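Local coordinates for 3-hydroxyisobutyrate dehydrogenase (Salmonella typhimurium, PDB 3G0O), which probably oxidises L-threonate to 2-dehydro-L-erythronate with NAD(+), which it prefers to NADP(+) as cosubstrate, at residues A[7-16]-A[26-37]; A[242-253]-A[266-277]. All blocks are in the same frame, centred on the assembly; numbering follows the deposited sequence.

Contact 1 (A[7-16]-A[26-37]); sequences DFHVGIVGLG and CLRAGLSTWGAD
The imidazole of H9 lies with CB of S32 over the centre of one face, 3.4 Å from the ring centroid, a CH-pi contact, while the indole of W34 meets it at the edge. There NE1 of W34 donates to ND1 of H9 over 3.0 Å, nearly straight at 177° and in the plane of both rings. The rings themselves meet rim to rim, and V10 O also lies at the indole edge. These residues pair the two strands of the beta-alpha-beta unit of a Rossmann-type domain: strand 9-13 leads through helix 17-28 to strand 32-36, which runs parallel beside it. The backbone bonds run S32 N to F8 O, V10 N to S32 O, W34 N to V10 O, I12 N to W34 O, A36 N to I12 O and G14 N to A36 O, so that V10 brackets T33 and W34 brackets G11, as in parallel strands. On the face of V10 and I12, CG1 of V10 touches SG of C26 at 3.9 Å and CB of L31, all compact apolar groups. V10 reaches them because CG1 stands between the backbone N and the carbonyl carbon (chi1 57°). G30 follows the helix with a positive phi in a Schellman motif, suiting a residue without a side chain. Past the strand, G14 likewise takes a positive phi, where a CB would be jammed against the preceding carbonyl; G14 and G16 fit the GxGxxG pattern of dinucleotide-binding turns. With CG anti to its own N (chi1 -164°), D37 turns its carboxylate back to that turn, its CB 3.7 Å from CB of L15. OD2 of D37 bonds N of N39, while OD1 takes N-H of L15 at 2.8 Å from above the carboxylate plane.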
# COMPACT_ATOMS: atom_id res chain seq x y z
N ASP A 7 24.92 29.78 18.25
CA ASP A 7 24.08 28.56 18.12
C ASP A 7 23.41 28.59 16.74
O ASP A 7 23.50 29.60 16.01
CB ASP A 7 23.02 28.52 19.24
CG ASP A 7 22.87 27.14 19.82
OD1 ASP A 7 23.78 26.30 19.63
OD2 ASP A 7 21.84 26.91 20.49
N PHE A 8 22.77 27.49 16.36
CA PHE A 8 22.09 27.39 15.07
C PHE A 8 20.62 27.74 15.24
O PHE A 8 19.91 27.12 16.02
CB PHE A 8 22.20 25.96 14.53
CG PHE A 8 21.72 25.81 13.12
CD1 PHE A 8 22.61 25.94 12.05
CD2 PHE A 8 20.38 25.54 12.85
CE1 PHE A 8 22.17 25.81 10.73
CE2 PHE A 8 19.93 25.41 11.53
CZ PHE A 8 20.83 25.55 10.47
N HIS A 9 20.18 28.76 14.51
CA HIS A 9 18.79 29.19 14.57
C HIS A 9 18.03 28.72 13.34
O HIS A 9 18.45 28.95 12.21
CB HIS A 9 18.71 30.71 14.67
CG HIS A 9 19.12 31.24 16.00
ND1 HIS A 9 18.21 31.74 16.92
CD2 HIS A 9 20.33 31.32 16.60
CE1 HIS A 9 18.85 32.09 18.02
NE2 HIS A 9 20.14 31.85 17.85
N VAL A 10 16.91 28.05 13.58
CA VAL A 10 16.08 27.55 12.49
C VAL A 10 14.65 28.01 12.70
O VAL A 10 14.13 27.94 13.81
CB VAL A 10 16.11 26.00 12.43
CG1 VAL A 10 15.67 25.41 13.76
CG2 VAL A 10 15.22 25.50 11.30
N GLY A 11 14.03 28.49 11.63
CA GLY A 11 12.65 28.93 11.71
C GLY A 11 11.75 27.99 10.91
O GLY A 11 12.05 27.69 9.76
N ILE A 12 10.67 27.54 11.53
CA ILE A 12 9.72 26.64 10.87
C ILE A 12 8.46 27.43 10.54
O ILE A 12 7.78 27.91 11.44
CB ILE A 12 9.31 25.46 11.77
CG1 ILE A 12 10.55 24.73 12.30
CG2 ILE A 12 8.42 24.49 10.99
CD1 ILE A 12 11.44 24.16 11.21
N VAL A 13 8.16 27.57 9.25
CA VAL A 13 6.98 28.30 8.81
C VAL A 13 5.93 27.29 8.35
O VAL A 13 6.14 26.55 7.39
CB VAL A 13 7.31 29.25 7.65
CG1 VAL A 13 6.09 30.09 7.30
CG2 VAL A 13 8.48 30.14 8.03
N GLY A 14 4.80 27.27 9.04
CA GLY A 14 3.75 26.32 8.72
C GLY A 14 3.79 25.28 9.82
O GLY A 14 4.59 24.34 9.76
N LEU A 15 2.95 25.45 10.83
CA LEU A 15 2.92 24.53 11.96
C LEU A 15 1.76 23.55 11.94
O LEU A 15 1.05 23.38 12.94
CB LEU A 15 2.93 25.33 13.26
CG LEU A 15 4.18 26.21 13.42
CD1 LEU A 15 4.04 27.07 14.67
CD2 LEU A 15 5.42 25.33 13.49
N GLY A 16 1.56 22.91 10.79
CA GLY A 16 0.52 21.91 10.68
C GLY A 16 1.07 20.66 11.34
O GLY A 16 2.02 20.75 12.11
N CYS A 26 13.42 19.82 16.00
CA CYS A 26 14.52 20.78 16.06
C CYS A 26 14.78 21.15 17.52
O CYS A 26 15.93 21.31 17.92
CB CYS A 26 14.18 22.04 15.26
SG CYS A 26 14.28 21.82 13.47
N LEU A 27 13.71 21.29 18.30
CA LEU A 27 13.85 21.62 19.71
C LEU A 27 14.57 20.49 20.45
O LEU A 27 15.41 20.75 21.31
CB LEU A 27 12.47 21.88 20.35
CG LEU A 27 11.87 23.28 20.16
CD1 LEU A 27 10.54 23.40 20.90
CD2 LEU A 27 12.87 24.32 20.69
N ARG A 28 14.24 19.24 20.12
CA ARG A 28 14.90 18.11 20.76
C ARG A 28 16.37 18.07 20.38
O ARG A 28 17.21 17.66 21.18
CB ARG A 28 14.26 16.78 20.37
CG ARG A 28 12.89 16.52 20.97
CD ARG A 28 12.59 15.02 21.00
NE ARG A 28 12.80 14.39 19.70
CZ ARG A 28 11.99 14.54 18.66
NH1 ARG A 28 10.91 15.31 18.75
NH2 ARG A 28 12.28 13.94 17.51
N ALA A 29 16.67 18.48 19.16
CA ALA A 29 18.03 18.48 18.66
C ALA A 29 18.88 19.58 19.29
O ALA A 29 20.09 19.63 19.10
CB ALA A 29 18.04 18.63 17.14
N GLY A 30 18.23 20.48 20.04
CA GLY A 30 18.95 21.55 20.69
C GLY A 30 19.18 22.78 19.84
O GLY A 30 19.99 23.65 20.18
N LEU A 31 18.49 22.88 18.71
CA LEU A 31 18.64 24.03 17.84
C LEU A 31 17.75 25.15 18.36
O LEU A 31 16.69 24.89 18.93
CB LEU A 31 18.23 23.68 16.41
CG LEU A 31 18.86 22.44 15.75
CD1 LEU A 31 18.25 22.23 14.37
CD2 LEU A 31 20.37 22.62 15.66
N SER A 32 18.18 26.40 18.18
CA SER A 32 17.35 27.54 18.60
C SER A 32 16.21 27.55 17.59
O SER A 32 16.41 27.88 16.42
CB SER A 32 18.15 28.84 18.53
OG SER A 32 19.12 28.89 19.56
N THR A 33 15.02 27.21 18.06
CA THR A 33 13.85 27.10 17.19
C THR A 33 12.81 28.21 17.26
O THR A 33 12.37 28.62 18.34
CB THR A 33 13.15 25.75 17.45
OG1 THR A 33 14.12 24.70 17.34
CG2 THR A 33 12.02 25.51 16.45
N TRP A 34 12.42 28.69 16.08
CA TRP A 34 11.41 29.74 15.95
C TRP A 34 10.28 29.14 15.10
O TRP A 34 10.53 28.30 14.24
CB TRP A 34 11.96 30.96 15.22
CG TRP A 34 13.17 31.58 15.87
CD1 TRP A 34 14.45 31.13 15.83
CD2 TRP A 34 13.19 32.79 16.65
NE1 TRP A 34 15.28 31.97 16.54
CE2 TRP A 34 14.53 33.00 17.05
CE3 TRP A 34 12.21 33.70 17.05
CZ2 TRP A 34 14.91 34.10 17.83
CZ3 TRP A 34 12.59 34.79 17.83
CH2 TRP A 34 13.93 34.98 18.21
N GLY A 35 9.05 29.59 15.34
CA GLY A 35 7.92 29.09 14.58
C GLY A 35 7.01 30.19 14.08
O GLY A 35 6.91 31.26 14.69
N ALA A 36 6.33 29.94 12.96
CA ALA A 36 5.42 30.93 12.40
C ALA A 36 4.19 30.23 11.83
O ALA A 36 4.31 29.34 10.98
CB ALA A 36 6.11 31.72 11.30
N ASP A 37 3.02 30.62 12.31
CA ASP A 37 1.76 30.04 11.85
C ASP A 37 0.61 30.93 12.31
O ASP A 37 0.68 31.55 13.38
CB ASP A 37 1.57 28.64 12.43
CG ASP A 37 0.50 27.84 11.68
OD1 ASP A 37 0.81 27.31 10.59
OD2 ASP A 37 -0.65 27.77 12.17

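Contact 2 (A[242-253]-A[266-277]); sequences VDIFVKDLGLVA and ASTALNMFTSAS
V242 begins the contact by laying CG1 near the edge of the F273 ring, 4.1 Å from CD1, and beside CB of A276. One residue on, D243 uses the syn lone pair of OD1 to accept a 2.7 Å bond from OG of S277, which reaches it by standing anti to the backbone N (chi1 -177°); a water donates to OD2 of D243 and, weakly, to S277 OG. F245 sets its CB squarely over the centre of one F273 face, a CH-pi contact 3.9 Å from the centroid, while the two rings, near parallel, are slid apart and barely overlap. A flat ring suits position 273, taking F245 on a face and V242 at the edge. V246, compact and branched, fits CG2 against CB of F273. The helices run roughly antiparallel, at 145° with axes 8.6 Å apart, and pack knobs into holes: F273 sits among V242, F245, V246 and L249, and L270 among V246, L249, G250 and A253. L249 crosses F273 at about a right angle, its CD1 reaching CD2 of that ring at 3.5 Å. G250, lacking a side chain, leaves CD1 of L270 4.1 Å from its N. CG1 of V252 touches CB of A266.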
# COMPACT_ATOMS: atom_id res chain seq x y z
N VAL A 242 -9.74 16.56 1.08
CA VAL A 242 -10.02 16.03 -0.25
C VAL A 242 -9.39 16.95 -1.29
O VAL A 242 -8.72 16.49 -2.22
CB VAL A 242 -11.54 15.94 -0.51
CG1 VAL A 242 -11.84 15.88 -2.01
CG2 VAL A 242 -12.11 14.73 0.20
N ASP A 243 -9.59 18.25 -1.12
CA ASP A 243 -9.05 19.23 -2.06
C ASP A 243 -7.53 19.20 -2.20
O ASP A 243 -6.99 19.69 -3.19
CB ASP A 243 -9.51 20.65 -1.67
CG ASP A 243 -10.96 20.90 -2.04
OD1 ASP A 243 -11.49 20.18 -2.92
OD2 ASP A 243 -11.57 21.84 -1.47
N ILE A 244 -6.84 18.60 -1.23
CA ILE A 244 -5.38 18.51 -1.32
C ILE A 244 -5.02 17.59 -2.48
O ILE A 244 -4.10 17.88 -3.25
CB ILE A 244 -4.74 17.93 -0.03
CG1 ILE A 244 -4.93 18.91 1.13
CG2 ILE A 244 -3.25 17.68 -0.27
CD1 ILE A 244 -4.19 20.22 0.96
N PHE A 245 -5.73 16.47 -2.59
CA PHE A 245 -5.43 15.55 -3.67
C PHE A 245 -6.00 15.97 -5.01
O PHE A 245 -5.52 15.53 -6.06
CB PHE A 245 -5.83 14.12 -3.30
CG PHE A 245 -4.78 13.43 -2.48
CD1 PHE A 245 -4.87 13.40 -1.10
CD2 PHE A 245 -3.65 12.92 -3.10
CE1 PHE A 245 -3.83 12.87 -0.33
CE2 PHE A 245 -2.60 12.39 -2.34
CZ PHE A 245 -2.70 12.37 -0.95
N VAL A 246 -7.02 16.82 -4.99
CA VAL A 246 -7.57 17.35 -6.24
C VAL A 246 -6.40 18.15 -6.82
O VAL A 246 -6.10 18.09 -8.01
CB VAL A 246 -8.77 18.30 -5.99
CG1 VAL A 246 -9.09 19.07 -7.26
CG2 VAL A 246 -9.98 17.50 -5.54
N LYS A 247 -5.74 18.90 -5.94
CA LYS A 247 -4.60 19.71 -6.34
C LYS A 247 -3.40 18.85 -6.73
O LYS A 247 -2.85 19.00 -7.82
CB LYS A 247 -4.20 20.65 -5.19
CG LYS A 247 -2.84 21.30 -5.35
CD LYS A 247 -2.56 22.27 -4.20
CE LYS A 247 -2.63 21.59 -2.84
NZ LYS A 247 -1.52 20.62 -2.62
N ASP A 248 -3.00 17.93 -5.85
CA ASP A 248 -1.85 17.08 -6.11
C ASP A 248 -1.98 16.19 -7.34
O ASP A 248 -1.05 16.09 -8.13
CB ASP A 248 -1.51 16.24 -4.88
CG ASP A 248 -0.86 17.06 -3.78
OD1 ASP A 248 -0.74 18.29 -3.94
OD2 ASP A 248 -0.46 16.46 -2.75
N LEU A 249 -3.12 15.53 -7.49
CA LEU A 249 -3.32 14.66 -8.64
C LEU A 249 -3.44 15.52 -9.90
O LEU A 249 -3.25 15.04 -11.02
CB LEU A 249 -4.56 13.78 -8.45
CG LEU A 249 -4.35 12.65 -7.43
CD1 LEU A 249 -5.67 11.94 -7.17
CD2 LEU A 249 -3.31 11.67 -7.94
N GLY A 250 -3.76 16.80 -9.71
CA GLY A 250 -3.84 17.70 -10.84
C GLY A 250 -2.42 17.97 -11.32
O GLY A 250 -2.14 18.03 -12.52
N LEU A 251 -1.50 18.11 -10.36
CA LEU A 251 -0.10 18.36 -10.68
C LEU A 251 0.49 17.12 -11.35
O LEU A 251 1.31 17.22 -12.27
CB LEU A 251 0.67 18.70 -9.40
CG LEU A 251 2.16 19.02 -9.54
CD1 LEU A 251 2.38 20.06 -10.63
CD2 LEU A 251 2.69 19.52 -8.21
N VAL A 252 0.07 15.94 -10.90
CA VAL A 252 0.53 14.69 -11.49
C VAL A 252 0.06 14.67 -12.95
O VAL A 252 0.83 14.35 -13.86
CB VAL A 252 -0.04 13.46 -10.74
CG1 VAL A 252 0.12 12.20 -11.57
CG2 VAL A 252 0.67 13.29 -9.40
N ALA A 253 -1.20 15.03 -13.17
CA ALA A 253 -1.77 15.06 -14.51
C ALA A 253 -0.95 15.95 -15.45
O ALA A 253 -0.61 15.55 -16.56
CB ALA A 253 -3.22 15.55 -14.45
N ALA A 266 -4.25 7.19 -12.28
CA ALA A 266 -4.15 8.52 -11.68
C ALA A 266 -5.22 9.47 -12.20
O ALA A 266 -5.68 10.36 -11.46
CB ALA A 266 -2.77 9.11 -11.93
N SER A 267 -5.62 9.29 -13.46
CA SER A 267 -6.64 10.16 -14.03
C SER A 267 -7.98 9.79 -13.40
O SER A 267 -8.83 10.65 -13.17
CB SER A 267 -6.71 10.02 -15.56
OG SER A 267 -7.16 8.73 -15.96
N THR A 268 -8.16 8.50 -13.11
CA THR A 268 -9.40 8.04 -12.49
C THR A 268 -9.49 8.58 -11.06
O THR A 268 -10.53 9.08 -10.66
CB THR A 268 -9.46 6.49 -12.45
OG1 THR A 268 -9.44 5.98 -13.79
CG2 THR A 268 -10.73 6.01 -11.74
N ALA A 269 -8.39 8.48 -10.31
CA ALA A 269 -8.38 8.97 -8.94
C ALA A 269 -8.66 10.47 -8.90
O ALA A 269 -9.39 10.96 -8.04
CB ALA A 269 -7.04 8.66 -8.28
N LEU A 270 -8.07 11.21 -9.84
CA LEU A 270 -8.30 12.65 -9.89
C LEU A 270 -9.78 12.92 -10.09
O LEU A 270 -10.37 13.78 -9.44
CB LEU A 270 -7.48 13.31 -11.01
CG LEU A 270 -7.84 14.78 -11.30
CD1 LEU A 270 -7.67 15.62 -10.04
CD2 LEU A 270 -6.96 15.32 -12.43
N ASN A 271 -10.40 12.17 -11.00
CA ASN A 271 -11.83 12.35 -11.25
C ASN A 271 -12.65 12.04 -10.00
O ASN A 271 -13.64 12.71 -9.72
CB ASN A 271 -12.31 11.46 -12.40
CG ASN A 271 -11.89 11.98 -13.75
OD1 ASN A 271 -11.78 13.19 -13.95
ND2 ASN A 271 -11.67 11.08 -14.69
N MSE A 272 -12.24 11.02 -9.25
CA MSE A 272 -12.96 10.66 -8.04
C MSE A 272 -12.87 11.76 -6.97
O MSE A 272 -13.89 12.16 -6.40
CB MSE A 272 -12.44 9.34 -7.47
CG MSE A 272 -12.78 8.15 -8.35
SE MSE A 272 -11.78 6.55 -7.90
CE MSE A 272 -12.67 6.09 -6.24
N PHE A 273 -11.67 12.25 -6.71
CA PHE A 273 -11.51 13.31 -5.73
C PHE A 273 -12.22 14.58 -6.20
O PHE A 273 -12.79 15.31 -5.41
CB PHE A 273 -10.03 13.59 -5.46
CG PHE A 273 -9.39 12.58 -4.54
CD1 PHE A 273 -9.67 12.57 -3.18
CD2 PHE A 273 -8.48 11.65 -5.04
CE1 PHE A 273 -9.06 11.64 -2.33
CE2 PHE A 273 -7.87 10.72 -4.20
CZ PHE A 273 -8.16 10.72 -2.84
N THR A 274 -12.18 14.83 -7.51
CA THR A 274 -12.83 16.02 -8.05
C THR A 274 -14.35 15.91 -7.84
O THR A 274 -15.02 16.89 -7.49
CB THR A 274 -12.51 16.19 -9.56
OG1 THR A 274 -11.10 16.45 -9.70
CG2 THR A 274 -13.29 17.37 -10.15
N SER A 275 -14.89 14.70 -8.03
CA SER A 275 -16.32 14.48 -7.83
C SER A 275 -16.68 14.69 -6.36
O SER A 275 -17.70 15.29 -6.04
CB SER A 275 -16.73 13.06 -8.23
OG SER A 275 -16.71 12.89 -9.63
N ALA A 276 -15.82 14.20 -5.46
CA ALA A 276 -16.06 14.35 -4.03
C ALA A 276 -16.08 15.83 -3.66
O ALA A 276 -16.88 16.25 -2.83
CB ALA A 276 -14.98 13.62 -3.25
N SER A 277 -15.20 16.61 -4.27
CA SER A 277 -15.16 18.04 -3.98
C SER A 277 -16.41 18.75 -4.53
O SER A 277 -17.00 19.57 -3.83
CB SER A 277 -13.89 18.68 -4.55
OG SER A 277 -13.82 20.06 -4.20
O HOH W 1 -14.02 22.65 -1.96
O HOH W 2 -3.86 12.54 -12.26

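Overall arrangement
Contact 1 belongs to the N-terminal NAD-binding domain and contact 2 to the helical C-terminal domain. They lie on opposite sides of the chain's centre, their centres 32 Å apart and their nearest atoms about 11 Å apart. A bound L(+)-tartaric acid lies about 5 Å from the side chain of F245 in contact 2; in contact 1, G16 is about 10 Å from a tartaric acid. F245 is also about 8 Å from the side chain of K179, the predicted active-site lysine. Contact 2 alone approaches the second subunit, where A266 N hydrogen-bonds OE2 of E195 of that neighbouring chain.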